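Local coordinates for protein alpha-14 giardin (Giardia lamblia, PDB 3CHK) that binds calcium and probably phosphatidylserine as a member of the annexin family and may link the membrane to the underlying axoneme as a calcium-regulated structural element, at residues A[72-77]-A[264-269]; A[80-85]-A[269-274]. All blocks are in the same frame, centred on the assembly; numbering follows the deposited sequence.

Interaction 1 of 2, residues A[72-77]-A[264-269]; sequences ESLVLM and RLNRIT. With CA (calcium ion), chain F.
Asn266 packs between helix 69-78 and helix 262-272, its amide meeting CB of Ser73 and the backbone N and CB of Leu74. The contact across the segments is van der Waals packing. On the amide nitrogen side, ND2 of Asn266 comes to 3.4 Å from CB of Ser73 and lies close to the backbone N of Leu74 as well. On the oxygen side, OD1 of Asn266 rests 3.6 Å from CB of Leu74, whose CD1 is also near. With chi1 of -71° the amide of Asn266 stands beside its own backbone N, and its CB is left to Met77. The extended Met77 chain crosses Asn266 at about a right angle: SD passes 4.0 Å from CB of Asn266 and 3.7 Å from its carbonyl O, and CE ends near the backbone N of Arg267. CD1 of Leu74 also brushes CB of Thr269.

The polar groups are satisfied within their own segment or by other helices, not across the contact. OD1 of Asn266 is hydrogen-bonded to Tyr303 of helix 301-311, which probably fixes the rotation of the amide. OG1 of Thr269 donates to O of Leu265 at 2.8 Å, reaching it from the face opposite to that used by N of Thr269, and is also bonded to Trp311.

Metal binding occupies the far side of helix 69-78. OE1 of Glu72 binds calcium at 2.4 Å, Lys64 O and Leu67 O add two carbonyl ligands, and four waters complete the seven; water 1 also donates to OE2 of Glu72.

The segments run nearly parallel, at 21° with axes 9.3 Å apart. Backbone carbonyls, an acidic side chain and waters around calcium are characteristic of annexin sites, here on a helix that packs against the fourth-repeat region of the all-helical annexin fold.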
loop_
_atom_site.group_PDB
_atom_site.type_symbol
_atom_site.label_atom_id
_atom_site.label_comp_id
_atom_site.label_asym_id
_atom_site.label_seq_id
_atom_site.Cartn_x
_atom_site.Cartn_y
_atom_site.Cartn_z
ATOM N N GLU A 72 5.706 -8.957 -16.056
ATOM C CA GLU A 72 4.789 -10.061 -15.695
ATOM C C GLU A 72 4.195 -9.939 -14.282
ATOM O O GLU A 72 2.975 -10.010 -14.103
ATOM C CB GLU A 72 5.473 -11.418 -15.827
ATOM C CG GLU A 72 4.547 -12.602 -15.491
ATOM C CD GLU A 72 5.227 -13.946 -15.673
ATOM O OE1 GLU A 72 5.888 -14.138 -16.717
ATOM O OE2 GLU A 72 5.083 -14.829 -14.804
ATOM N N SER A 73 5.056 -9.757 -13.289
ATOM C CA SER A 73 4.638 -9.696 -11.885
ATOM C C SER A 73 3.618 -8.561 -11.704
ATOM O O SER A 73 2.585 -8.764 -11.084
ATOM C CB SER A 73 5.845 -9.462 -10.973
ATOM O OG SER A 73 6.858 -10.434 -11.183
ATOM N N LEU A 74 3.926 -7.395 -12.274
ATOM C CA LEU A 74 3.043 -6.214 -12.245
ATOM C C LEU A 74 1.686 -6.480 -12.923
ATOM O O LEU A 74 0.624 -6.249 -12.342
ATOM C CB LEU A 74 3.725 -5.002 -12.911
ATOM C CG LEU A 74 2.895 -3.722 -13.085
ATOM C CD1 LEU A 74 2.567 -3.100 -11.704
ATOM C CD2 LEU A 74 3.621 -2.719 -13.975
ATOM N N VAL A 75 1.725 -6.948 -14.173
ATOM C CA VAL A 75 0.482 -7.184 -14.906
ATOM C C VAL A 75 -0.440 -8.205 -14.204
ATOM O O VAL A 75 -1.667 -8.004 -14.139
ATOM C CB VAL A 75 0.783 -7.517 -16.393
ATOM C CG1 VAL A 75 -0.501 -7.906 -17.131
ATOM C CG2 VAL A 75 1.408 -6.287 -17.074
ATOM N N LEU A 76 0.139 -9.273 -13.664
ATOM C CA LEU A 76 -0.639 -10.288 -12.943
ATOM C C LEU A 76 -1.399 -9.662 -11.766
ATOM O O LEU A 76 -2.556 -9.985 -11.505
ATOM C CB LEU A 76 0.251 -11.423 -12.476
ATOM C CG LEU A 76 0.805 -12.390 -13.515
ATOM C CD1 LEU A 76 1.940 -13.274 -12.902
ATOM C CD2 LEU A 76 -0.367 -13.223 -14.071
ATOM N N MET A 77 -0.752 -8.707 -11.100
ATOM C CA MET A 77 -1.387 -7.997 -10.007
ATOM C C MET A 77 -2.531 -7.110 -10.452
ATOM O O MET A 77 -3.474 -6.922 -9.719
ATOM C CB MET A 77 -0.334 -7.151 -9.268
ATOM C CG MET A 77 0.600 -7.958 -8.422
ATOM S SD MET A 77 1.539 -6.781 -7.397
ATOM C CE MET A 77 2.642 -7.895 -6.610
ATOM N N ARG A 264 8.139 -4.327 -4.238
ATOM C CA ARG A 264 7.464 -3.232 -3.545
ATOM C C ARG A 264 6.857 -2.246 -4.531
ATOM O O ARG A 264 5.730 -1.831 -4.357
ATOM C CB ARG A 264 8.394 -2.537 -2.531
ATOM C CG ARG A 264 7.748 -1.337 -1.858
ATOM C CD ARG A 264 8.635 -0.814 -0.732
ATOM N NE ARG A 264 8.165 -1.228 0.582
ATOM C CZ ARG A 264 8.875 -1.132 1.702
ATOM N NH1 ARG A 264 10.154 -0.738 1.657
ATOM N NH2 ARG A 264 8.338 -1.482 2.854
ATOM N N LEU A 265 7.593 -1.862 -5.575
ATOM C CA LEU A 265 7.035 -0.998 -6.610
ATOM C C LEU A 265 5.741 -1.611 -7.176
ATOM O O LEU A 265 4.750 -0.932 -7.322
ATOM C CB LEU A 265 8.056 -0.800 -7.732
ATOM C CG LEU A 265 9.294 0.063 -7.416
ATOM C CD1 LEU A 265 10.274 -0.115 -8.554
ATOM C CD2 LEU A 265 8.941 1.549 -7.246
ATOM N N ASN A 266 5.766 -2.904 -7.460
ATOM C CA ASN A 266 4.590 -3.546 -8.034
ATOM C C ASN A 266 3.365 -3.523 -7.119
ATOM O O ASN A 266 2.272 -3.178 -7.579
ATOM C CB ASN A 266 4.926 -4.986 -8.446
ATOM C CG ASN A 266 5.835 -5.036 -9.654
ATOM O OD1 ASN A 266 6.054 -4.032 -10.330
ATOM N ND2 ASN A 266 6.353 -6.236 -9.943
ATOM N N ARG A 267 3.527 -3.887 -5.848
ATOM C CA ARG A 267 2.361 -3.905 -4.943
ATOM C C ARG A 267 1.858 -2.498 -4.638
ATOM O O ARG A 267 0.676 -2.273 -4.626
ATOM C CB ARG A 267 2.573 -4.715 -3.671
ATOM C CG ARG A 267 3.813 -4.285 -2.798
ATOM C CD ARG A 267 3.772 -4.954 -1.464
ATOM N NE ARG A 267 4.902 -4.594 -0.578
ATOM C CZ ARG A 267 6.070 -5.239 -0.530
ATOM N NH1 ARG A 267 6.327 -6.272 -1.361
ATOM N NH2 ARG A 267 7.009 -4.827 0.315
ATOM N N ILE A 268 2.752 -1.535 -4.449
ATOM C CA ILE A 268 2.289 -0.166 -4.231
ATOM C C ILE A 268 1.533 0.360 -5.452
ATOM O O ILE A 268 0.473 0.968 -5.321
ATOM C CB ILE A 268 3.485 0.749 -3.809
ATOM C CG1 ILE A 268 4.121 0.260 -2.486
ATOM C CG2 ILE A 268 3.025 2.205 -3.741
ATOM C CD1 ILE A 268 3.165 0.279 -1.255
ATOM N N THR A 269 2.032 0.079 -6.659
ATOM C CA THR A 269 1.425 0.600 -7.866
ATOM C C THR A 269 0.082 -0.101 -8.098
ATOM O O THR A 269 -0.918 0.573 -8.338
ATOM C CB THR A 269 2.367 0.431 -9.105
ATOM O OG1 THR A 269 3.586 1.145 -8.841
ATOM C CG2 THR A 269 1.754 1.013 -10.332
HETATM CA CA CA F . 6.610 -15.950 -18.084
HETATM O O HOH W 1 5.984 -16.909 -16.338
HETATM O O HOH W 2 6.814 -18.548 -18.132
HETATM O O HOH W 3 8.855 -15.511 -17.428
HETATM O O HOH W 4 7.790 -16.254 -20.371
#

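Interaction 2 of 2, residues A[80-85]-A[269-274]; sequences KPRAQL and TAMHFR
Arg82 reaches across from the first turn of helix 82-94 to the carbonyl of Met271, near the C-terminal end of helix 262-272. Its CB points toward that helix, and with chi1 at -171° and the chain extended as far as NE, the side chain reaches the carbonyl oxygen. CD comes within 3.8 Å of O of Met271. Next, NE donates to the same oxygen at 2.7 Å, in the carbonyl plane and on a lone pair, with an N-H...O angle of 153°. NH2 adds a second, more bent bond of 2.9 Å to O of Met271 from above the carbonyl plane. NE and NH2 of Arg82 thus converge on the one oxygen, which should restrain rotation of the guanidinium. The same NH2 lies 3.6 Å from CE1 of His272, the guanidinium and ring planes turned 65° apart, while NE2 of His272 is tied to Thr110. NH1 faces Glu115 in a long, weak ion pair.

One turn on from Arg82, CD2 of Leu85 packs 3.9 Å from CB of Ala270. Helix 69-78 lines the same apolar patch, helix 113-127 packs on Ala83, and helix 301-311 borders His272 and Thr269.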
loop_
_atom_site.group_PDB
_atom_site.type_symbol
_atom_site.label_atom_id
_atom_site.label_comp_id
_atom_site.label_asym_id
_atom_site.label_seq_id
_atom_site.Cartn_x
_atom_site.Cartn_y
_atom_site.Cartn_z
ATOM N N LYS A 80 -6.308 -8.725 -11.175
ATOM C CA LYS A 80 -6.931 -9.418 -10.037
ATOM C C LYS A 80 -7.888 -8.445 -9.368
ATOM O O LYS A 80 -7.622 -7.244 -9.356
ATOM C CB LYS A 80 -5.892 -9.821 -8.986
ATOM C CG LYS A 80 -5.093 -11.025 -9.319
ATOM C CD LYS A 80 -4.005 -11.213 -8.301
ATOM C CE LYS A 80 -3.062 -12.314 -8.748
ATOM N NZ LYS A 80 -3.723 -13.662 -8.645
ATOM N N PRO A 81 -9.002 -8.939 -8.788
ATOM C CA PRO A 81 -9.727 -8.023 -7.928
ATOM C C PRO A 81 -8.783 -7.590 -6.801
ATOM O O PRO A 81 -8.030 -8.419 -6.259
ATOM C CB PRO A 81 -10.872 -8.881 -7.364
ATOM C CG PRO A 81 -11.005 -9.995 -8.306
ATOM C CD PRO A 81 -9.656 -10.267 -8.875
ATOM N N ARG A 82 -8.820 -6.309 -6.480
ATOM C CA ARG A 82 -7.874 -5.742 -5.498
ATOM C C ARG A 82 -7.941 -6.450 -4.126
ATOM O O ARG A 82 -6.909 -6.693 -3.509
ATOM C CB ARG A 82 -8.091 -4.241 -5.350
ATOM C CG ARG A 82 -7.023 -3.521 -4.520
ATOM C CD ARG A 82 -7.437 -2.046 -4.512
ATOM N NE ARG A 82 -6.547 -1.159 -3.776
ATOM C CZ ARG A 82 -6.730 -0.746 -2.524
ATOM N NH1 ARG A 82 -7.770 -1.163 -1.783
ATOM N NH2 ARG A 82 -5.856 0.104 -2.006
ATOM N N ALA A 83 -9.135 -6.837 -3.668
ATOM C CA ALA A 83 -9.225 -7.448 -2.337
ATOM C C ALA A 83 -8.524 -8.817 -2.339
ATOM O O ALA A 83 -7.854 -9.193 -1.369
ATOM C CB ALA A 83 -10.690 -7.543 -1.879
ATOM N N GLN A 84 -8.661 -9.552 -3.449
ATOM C CA GLN A 84 -7.976 -10.827 -3.615
ATOM C C GLN A 84 -6.469 -10.617 -3.644
ATOM O O GLN A 84 -5.736 -11.374 -3.032
ATOM C CB GLN A 84 -8.426 -11.523 -4.900
ATOM C CG GLN A 84 -7.744 -12.880 -5.160
ATOM C CD GLN A 84 -8.160 -13.459 -6.506
ATOM O OE1 GLN A 84 -9.299 -13.247 -6.955
ATOM N NE2 GLN A 84 -7.231 -14.141 -7.181
ATOM N N LEU A 85 -6.016 -9.591 -4.370
ATOM C CA LEU A 85 -4.605 -9.204 -4.349
ATOM C C LEU A 85 -4.103 -8.963 -2.918
ATOM O O LEU A 85 -3.035 -9.494 -2.535
ATOM C CB LEU A 85 -4.342 -7.949 -5.198
ATOM C CG LEU A 85 -2.867 -7.476 -5.132
ATOM C CD1 LEU A 85 -1.906 -8.484 -5.716
ATOM C CD2 LEU A 85 -2.741 -6.150 -5.882
ATOM N N THR A 269 2.032 0.079 -6.659
ATOM C CA THR A 269 1.425 0.600 -7.866
ATOM C C THR A 269 0.082 -0.101 -8.098
ATOM O O THR A 269 -0.918 0.573 -8.338
ATOM C CB THR A 269 2.367 0.431 -9.105
ATOM O OG1 THR A 269 3.586 1.145 -8.841
ATOM C CG2 THR A 269 1.754 1.013 -10.332
ATOM N N ALA A 270 0.055 -1.429 -7.970
ATOM C CA ALA A 270 -1.222 -2.141 -8.231
ATOM C C ALA A 270 -2.250 -1.778 -7.173
ATOM O O ALA A 270 -3.429 -1.621 -7.498
ATOM C CB ALA A 270 -1.032 -3.658 -8.323
ATOM N N MET A 271 -1.804 -1.640 -5.926
ATOM C CA MET A 271 -2.748 -1.315 -4.846
ATOM C C MET A 271 -3.303 0.099 -4.937
ATOM O O MET A 271 -4.461 0.343 -4.544
ATOM C CB MET A 271 -2.104 -1.481 -3.479
ATOM C CG MET A 271 -1.971 -2.906 -3.012
ATOM S SD MET A 271 -1.330 -2.893 -1.313
ATOM C CE MET A 271 -2.424 -1.835 -0.426
ATOM N N HIS A 272 -2.480 1.041 -5.411
ATOM C CA HIS A 272 -2.826 2.446 -5.261
ATOM C C HIS A 272 -2.928 3.304 -6.518
ATOM O O HIS A 272 -3.407 4.429 -6.449
ATOM C CB HIS A 272 -1.862 3.094 -4.235
ATOM C CG HIS A 272 -1.951 2.469 -2.873
ATOM N ND1 HIS A 272 -3.128 2.436 -2.147
ATOM C CD2 HIS A 272 -1.012 1.882 -2.097
ATOM C CE1 HIS A 272 -2.903 1.857 -0.980
ATOM N NE2 HIS A 272 -1.628 1.520 -0.922
ATOM N N PHE A 273 -2.494 2.819 -7.691
ATOM C CA PHE A 273 -2.533 3.737 -8.838
ATOM C C PHE A 273 -3.919 4.282 -9.128
ATOM O O PHE A 273 -4.053 5.415 -9.559
ATOM C CB PHE A 273 -1.966 3.082 -10.116
ATOM C CG PHE A 273 -2.959 2.222 -10.838
ATOM C CD1 PHE A 273 -3.705 2.750 -11.878
ATOM C CD2 PHE A 273 -3.121 0.879 -10.507
ATOM C CE1 PHE A 273 -4.670 1.944 -12.568
ATOM C CE2 PHE A 273 -4.077 0.083 -11.201
ATOM C CZ PHE A 273 -4.811 0.628 -12.228
ATOM N N ARG A 274 -4.962 3.487 -8.883
ATOM C CA ARG A 274 -6.263 3.839 -9.415
ATOM C C ARG A 274 -6.841 5.025 -8.646
ATOM O O ARG A 274 -7.320 5.990 -9.266
ATOM C CB ARG A 274 -7.188 2.616 -9.406
ATOM C CG ARG A 274 -8.387 2.765 -10.305
ATOM C CD ARG A 274 -9.224 1.489 -10.325
ATOM N NE ARG A 274 -8.602 0.323 -10.972
ATOM C CZ ARG A 274 -8.614 0.110 -12.291
ATOM N NH1 ARG A 274 -9.141 1.000 -13.119
ATOM N NH2 ARG A 274 -8.077 -0.980 -12.793
#

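Interactions 1 and 2 have centres 9 Å apart and follow one another along helix 262-272, with Thr269 common to both. Their partners, helix 69-78 and helix 82-94, are consecutive in the chain, so their N-terminal segments come first and the two fourth-repeat segments follow more than 180 residues later. The contacts also touch: CB of Met77 meets CB of Ala270 at 3.7 Å, and CG of Met77 meets CD1 of Leu85 at 3.7 Å, making Met77 the bridge between them. Together they pack an early helix pair against the fourth-repeat region in the interior of the chain, joining parts separated by a long, mostly helical excursion.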